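Local coordinates for PhnH (Penicillium herquei, PDB 6JJT), which catalyses an enantioselective hydroalkoxylation that closes a ring to give (2'R)-atrovenetin in fungal phenalenone biosynthesis, at residues P24-K36 against L137-E149. Residues are numbered along the deposited sequence; the frame is centred on the assembly and turned at random.
Sequences PNLEFLFSANLTK and LNEINFLEYWQIE
Segments 24-36 and 137-149 pair antiparallel through ten backbone hydrogen bonds, from Asn25-Glu149 to Leu34-Asn141, and the register slips by one residue where Leu29 and Phe30 both face Tyr145. There Tyr145 O accepts two amides, Leu29 N at 2.8 Å and Phe30 N at 3.3 Å. At the bulge itself, Phe30 and Tyr145 form an offset stack with centroids 4.3 Å apart and planes at 5°, Phe30 CZ lying over Tyr145 CD1. With CG between the backbone N and the carbonyl carbon (chi1 73°), the Phe30 ring is brought over the tyrosine ring. Ala32 CB meets the edge of the tyrosine ring at CE1. Before the bulge, Trp146 turns its indole across the backbone of Phe28, whose CB makes a CH-pi contact 4.0 Å from the centroid of the six-membered ring. The Phe28 ring then directs its edge toward that indole face in a T-shaped pair with planes at 74°. Ile148 lies alongside Leu26, pointing the same way, with Ile148 CG1 3.7 Å from Leu26 CD2, while Ile148 CG2 touches Pro24 CG; Leu26 and Ile148 also pack on their counterparts in a neighbouring subunit. At the chain end, a water lies 3.0 Å from both Asn25 OD1 and Glu149 OXT. Pairing the first strand with the last closes the eight-stranded antiparallel barrel, a fold consistent with the AOC-barrel clan, with a classic beta bulge in the seam.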
loop_
_atom_site.group_PDB
_atom_site.type_symbol
_atom_site.label_atom_id
_atom_site.label_comp_id
_atom_site.label_asym_id
_atom_site.label_seq_id
_atom_site.Cartn_x
_atom_site.Cartn_y
_atom_site.Cartn_z
ATOM N N PRO D 24 -24.101 -2.236 -12.512
ATOM C CA PRO D 24 -23.854 -0.819 -12.738
ATOM C C PRO D 24 -23.832 -0.541 -14.245
ATOM O O PRO D 24 -23.830 -1.464 -15.052
ATOM C CB PRO D 24 -22.433 -0.665 -12.151
ATOM C CG PRO D 24 -21.814 -1.993 -12.377
ATOM C CD PRO D 24 -22.916 -2.962 -12.002
ATOM N N ASN D 25 -23.742 0.742 -14.577
ATOM C CA ASN D 25 -23.586 1.178 -15.958
ATOM C C ASN D 25 -22.105 1.429 -16.238
ATOM O O ASN D 25 -21.370 1.778 -15.293
ATOM C CB ASN D 25 -24.402 2.450 -16.237
ATOM C CG ASN D 25 -25.898 2.227 -16.112
ATOM O OD1 ASN D 25 -26.548 2.862 -15.284
ATOM N ND2 ASN D 25 -26.433 1.299 -16.892
ATOM N N LEU D 26 -21.711 1.259 -17.514
ATOM C CA LEU D 26 -20.352 1.477 -18.030
ATOM C C LEU D 26 -20.400 2.607 -19.061
ATOM O O LEU D 26 -21.248 2.587 -19.962
ATOM C CB LEU D 26 -19.828 0.205 -18.696
ATOM C CG LEU D 26 -19.693 -1.018 -17.793
ATOM C CD1 LEU D 26 -19.845 -2.298 -18.601
ATOM C CD2 LEU D 26 -18.335 -1.018 -17.132
ATOM N N GLU D 27 -19.488 3.581 -18.957
ATOM C CA GLU D 27 -19.374 4.673 -19.913
ATOM C C GLU D 27 -17.907 4.835 -20.280
ATOM O O GLU D 27 -17.045 4.781 -19.408
ATOM C CB GLU D 27 -19.889 5.977 -19.299
ATOM C CG GLU D 27 -21.398 6.182 -19.384
ATOM C CD GLU D 27 -22.049 5.799 -20.711
ATOM O OE1 GLU D 27 -21.589 6.285 -21.786
ATOM O OE2 GLU D 27 -23.004 4.982 -20.681
ATOM N N PHE D 28 -17.586 5.013 -21.558
ATOM C CA PHE D 28 -16.190 5.156 -21.961
ATOM C C PHE D 28 -15.592 6.400 -21.325
ATOM O O PHE D 28 -16.183 7.474 -21.266
ATOM C CB PHE D 28 -16.094 5.244 -23.493
ATOM C CG PHE D 28 -14.661 5.401 -23.945
ATOM C CD1 PHE D 28 -13.705 4.417 -23.716
ATOM C CD2 PHE D 28 -14.252 6.590 -24.526
ATOM C CE1 PHE D 28 -12.393 4.591 -24.135
ATOM C CE2 PHE D 28 -12.929 6.784 -24.910
ATOM C CZ PHE D 28 -12.001 5.787 -24.701
ATOM N N LEU D 29 -14.416 6.220 -20.686
ATOM C CA LEU D 29 -13.816 7.313 -19.937
ATOM C C LEU D 29 -12.584 7.887 -20.640
ATOM O O LEU D 29 -12.510 9.106 -20.738
ATOM C CB LEU D 29 -13.441 6.824 -18.524
ATOM C CG LEU D 29 -12.950 7.883 -17.535
ATOM C CD1 LEU D 29 -13.967 8.975 -17.257
ATOM C CD2 LEU D 29 -12.442 7.241 -16.239
ATOM N N PHE D 30 -11.600 7.036 -20.994
ATOM C CA PHE D 30 -10.363 7.553 -21.591
ATOM C C PHE D 30 -9.579 6.401 -22.151
ATOM O O PHE D 30 -9.795 5.264 -21.769
ATOM C CB PHE D 30 -9.461 8.355 -20.623
ATOM C CG PHE D 30 -8.694 7.583 -19.560
ATOM C CD1 PHE D 30 -9.350 7.012 -18.462
ATOM C CD2 PHE D 30 -7.303 7.483 -19.629
ATOM C CE1 PHE D 30 -8.623 6.340 -17.477
ATOM C CE2 PHE D 30 -6.576 6.849 -18.620
ATOM C CZ PHE D 30 -7.239 6.262 -17.543
ATOM N N SER D 31 -8.626 6.723 -23.054
ATOM C CA SER D 31 -7.617 5.779 -23.470
ATOM C C SER D 31 -6.251 6.318 -23.041
ATOM O O SER D 31 -6.043 7.512 -22.840
ATOM C CB SER D 31 -7.649 5.577 -24.964
ATOM O OG SER D 31 -7.303 6.814 -25.556
ATOM N N ALA D 32 -5.320 5.371 -22.939
ATOM C CA ALA D 32 -3.948 5.695 -22.603
ATOM C C ALA D 32 -3.061 4.905 -23.551
ATOM O O ALA D 32 -3.273 3.703 -23.758
ATOM C CB ALA D 32 -3.632 5.331 -21.162
ATOM N N ASN D 33 -2.100 5.612 -24.164
ATOM C CA ASN D 33 -1.126 4.991 -25.033
ATOM C C ASN D 33 0.239 5.260 -24.400
ATOM O O ASN D 33 0.734 6.394 -24.478
ATOM C CB ASN D 33 -1.207 5.593 -26.433
ATOM C CG ASN D 33 -0.488 4.785 -27.489
ATOM O OD1 ASN D 33 0.005 3.687 -27.230
ATOM N ND2 ASN D 33 -0.486 5.303 -28.711
ATOM N N LEU D 34 0.768 4.244 -23.704
ATOM C CA LEU D 34 1.801 4.478 -22.716
ATOM C C LEU D 34 3.156 4.086 -23.290
ATOM O O LEU D 34 3.261 3.226 -24.164
ATOM C CB LEU D 34 1.459 3.615 -21.494
ATOM C CG LEU D 34 0.196 3.987 -20.709
ATOM C CD1 LEU D 34 -0.122 2.913 -19.681
ATOM C CD2 LEU D 34 0.319 5.356 -20.061
ATOM N N THR D 35 4.199 4.746 -22.776
ATOM C CA THR D 35 5.575 4.332 -23.046
ATOM C C THR D 35 6.195 3.906 -21.715
ATOM O O THR D 35 5.920 4.517 -20.667
ATOM C CB THR D 35 6.405 5.388 -23.796
ATOM O OG1 THR D 35 6.517 6.577 -23.028
ATOM C CG2 THR D 35 5.817 5.748 -25.155
ATOM N N LYS D 36 7.027 2.869 -21.762
ATOM C CA LYS D 36 7.592 2.316 -20.543
ATOM C C LYS D 36 9.079 2.113 -20.713
ATOM O O LYS D 36 9.545 1.871 -21.832
ATOM C CB LYS D 36 6.896 0.989 -20.243
ATOM C CG LYS D 36 5.403 1.120 -20.019
ATOM C CD LYS D 36 4.731 -0.110 -19.474
ATOM C CE LYS D 36 3.315 0.201 -19.023
ATOM N NZ LYS D 36 2.694 -0.948 -18.309
ATOM N N LEU D 137 -4.499 -7.388 -27.361
ATOM C CA LEU D 137 -3.581 -7.879 -26.340
ATOM C C LEU D 137 -2.125 -7.973 -26.815
ATOM O O LEU D 137 -1.198 -8.103 -26.006
ATOM C CB LEU D 137 -4.113 -9.203 -25.772
ATOM C CG LEU D 137 -5.421 -9.078 -24.986
ATOM C CD1 LEU D 137 -5.979 -10.449 -24.620
ATOM C CD2 LEU D 137 -5.206 -8.238 -23.727
ATOM N N ASN D 138 -1.901 -7.901 -28.131
ATOM C CA ASN D 138 -0.527 -7.867 -28.599
ATOM C C ASN D 138 -0.042 -6.419 -28.681
ATOM O O ASN D 138 1.086 -6.186 -29.092
ATOM C CB ASN D 138 -0.292 -8.728 -29.846
ATOM C CG ASN D 138 -1.403 -8.632 -30.866
ATOM O OD1 ASN D 138 -1.685 -7.546 -31.366
ATOM N ND2 ASN D 138 -2.011 -9.766 -31.188
ATOM N N GLU D 139 -0.872 -5.459 -28.237
ATOM C CA GLU D 139 -0.429 -4.073 -28.077
ATOM C C GLU D 139 -0.733 -3.607 -26.655
ATOM O O GLU D 139 -1.697 -2.889 -26.419
ATOM C CB GLU D 139 -1.069 -3.160 -29.121
ATOM C CG GLU D 139 -0.478 -3.367 -30.493
ATOM C CD GLU D 139 -1.302 -2.858 -31.662
ATOM O OE1 GLU D 139 -2.411 -2.307 -31.428
ATOM O OE2 GLU D 139 -0.836 -3.030 -32.820
ATOM N N ILE D 140 0.085 -4.073 -25.714
ATOM C CA ILE D 140 -0.263 -4.033 -24.292
ATOM C C ILE D 140 -0.233 -2.608 -23.747
ATOM O O ILE D 140 -0.770 -2.356 -22.665
ATOM C CB ILE D 140 0.621 -4.952 -23.422
ATOM C CG1 ILE D 140 2.089 -4.527 -23.418
ATOM C CG2 ILE D 140 0.455 -6.417 -23.784
ATOM C CD1 ILE D 140 2.991 -5.425 -22.581
ATOM N N ASN D 141 0.383 -1.690 -24.490
ATOM C CA ASN D 141 0.602 -0.322 -24.034
ATOM C C ASN D 141 -0.555 0.611 -24.422
ATOM O O ASN D 141 -0.549 1.782 -24.034
ATOM C CB ASN D 141 2.021 0.150 -24.342
ATOM C CG ASN D 141 3.066 -0.567 -23.498
ATOM O OD1 ASN D 141 2.828 -0.926 -22.344
ATOM N ND2 ASN D 141 4.233 -0.784 -24.070
ATOM N N PHE D 142 -1.548 0.106 -25.179
ATOM C CA PHE D 142 -2.726 0.904 -25.492
ATOM C C PHE D 142 -3.949 0.312 -24.800
ATOM O O PHE D 142 -4.330 -0.832 -25.088
ATOM C CB PHE D 142 -2.999 0.976 -27.007
ATOM C CG PHE D 142 -4.198 1.843 -27.307
ATOM C CD1 PHE D 142 -4.113 3.222 -27.235
ATOM C CD2 PHE D 142 -5.438 1.297 -27.592
ATOM C CE1 PHE D 142 -5.220 4.047 -27.454
ATOM C CE2 PHE D 142 -6.538 2.113 -27.823
ATOM C CZ PHE D 142 -6.440 3.486 -27.754
ATOM N N LEU D 143 -4.528 1.082 -23.863
ATOM C CA LEU D 143 -5.670 0.604 -23.094
ATOM C C LEU D 143 -6.842 1.552 -23.188
ATOM O O LEU D 143 -6.701 2.751 -23.331
ATOM C CB LEU D 143 -5.291 0.438 -21.615
ATOM C CG LEU D 143 -4.159 -0.548 -21.330
ATOM C CD1 LEU D 143 -2.816 0.184 -21.177
ATOM C CD2 LEU D 143 -4.503 -1.301 -20.040
ATOM N N GLU D 144 -8.022 0.951 -23.121
ATOM C CA GLU D 144 -9.260 1.693 -23.064
ATOM C C GLU D 144 -9.903 1.484 -21.693
ATOM O O GLU D 144 -9.998 0.327 -21.278
ATOM C CB GLU D 144 -10.215 1.192 -24.165
ATOM C CG GLU D 144 -9.810 1.705 -25.533
ATOM C CD GLU D 144 -10.479 0.982 -26.685
ATOM O OE1 GLU D 144 -11.114 -0.043 -26.467
ATOM O OE2 GLU D 144 -10.339 1.475 -27.804
ATOM N N TYR D 145 -10.406 2.559 -21.152
ATOM C CA TYR D 145 -10.955 2.547 -19.794
ATOM C C TYR D 145 -12.391 3.047 -19.750
ATOM O O TYR D 145 -12.752 4.010 -20.444
ATOM C CB TYR D 145 -10.110 3.436 -18.874
ATOM C CG TYR D 145 -8.670 3.036 -18.682
ATOM C CD1 TYR D 145 -7.716 3.504 -19.565
ATOM C CD2 TYR D 145 -8.255 2.230 -17.616
ATOM C CE1 TYR D 145 -6.372 3.179 -19.414
ATOM C CE2 TYR D 145 -6.907 1.899 -17.458
ATOM C CZ TYR D 145 -5.975 2.371 -18.365
ATOM O OH TYR D 145 -4.628 2.116 -18.210
ATOM N N TRP D 146 -13.164 2.468 -18.812
ATOM C CA TRP D 146 -14.589 2.698 -18.610
ATOM C C TRP D 146 -14.851 3.164 -17.187
ATOM O O TRP D 146 -14.317 2.563 -16.241
ATOM C CB TRP D 146 -15.341 1.388 -18.886
ATOM C CG TRP D 146 -15.139 0.960 -20.306
ATOM C CD1 TRP D 146 -14.055 0.301 -20.813
ATOM C CD2 TRP D 146 -16.008 1.236 -21.412
ATOM N NE1 TRP D 146 -14.204 0.121 -22.166
ATOM C CE2 TRP D 146 -15.382 0.706 -22.563
ATOM C CE3 TRP D 146 -17.250 1.859 -21.520
ATOM C CZ2 TRP D 146 -15.989 0.754 -23.821
ATOM C CZ3 TRP D 146 -17.838 1.934 -22.767
ATOM C CH2 TRP D 146 -17.205 1.395 -23.888
ATOM N N GLN D 147 -15.734 4.144 -16.997
ATOM C CA GLN D 147 -16.294 4.535 -15.716
ATOM C C GLN D 147 -17.395 3.544 -15.341
ATOM O O GLN D 147 -18.265 3.238 -16.169
ATOM C CB GLN D 147 -16.887 5.939 -15.819
ATOM C CG GLN D 147 -17.617 6.517 -14.609
ATOM C CD GLN D 147 -17.888 7.995 -14.798
ATOM O OE1 GLN D 147 -17.601 8.539 -15.858
ATOM N NE2 GLN D 147 -18.456 8.669 -13.812
ATOM N N ILE D 148 -17.326 2.999 -14.119
ATOM C CA ILE D 148 -18.302 2.012 -13.655
ATOM C C ILE D 148 -19.086 2.667 -12.547
ATOM O O ILE D 148 -18.483 3.053 -11.565
ATOM C CB ILE D 148 -17.633 0.740 -13.098
ATOM C CG1 ILE D 148 -16.652 0.149 -14.093
ATOM C CG2 ILE D 148 -18.685 -0.300 -12.716
ATOM C CD1 ILE D 148 -15.899 -1.038 -13.548
ATOM N N GLU D 149 -20.414 2.815 -12.665
ATOM C CA GLU D 149 -21.223 3.298 -11.554
ATOM C C GLU D 149 -22.706 3.130 -11.859
ATOM O O GLU D 149 -23.010 2.939 -13.014
ATOM C CB GLU D 149 -21.003 4.767 -11.180
ATOM C CG GLU D 149 -21.054 5.722 -12.335
ATOM C CD GLU D 149 -20.646 7.126 -11.920
ATOM O OE1 GLU D 149 -19.414 7.377 -11.621
ATOM O OE2 GLU D 149 -21.561 7.982 -11.863
ATOM O OXT GLU D 149 -23.478 3.246 -10.913
HETATM O O HOH W 1 -26.073 2.806 -12.334
#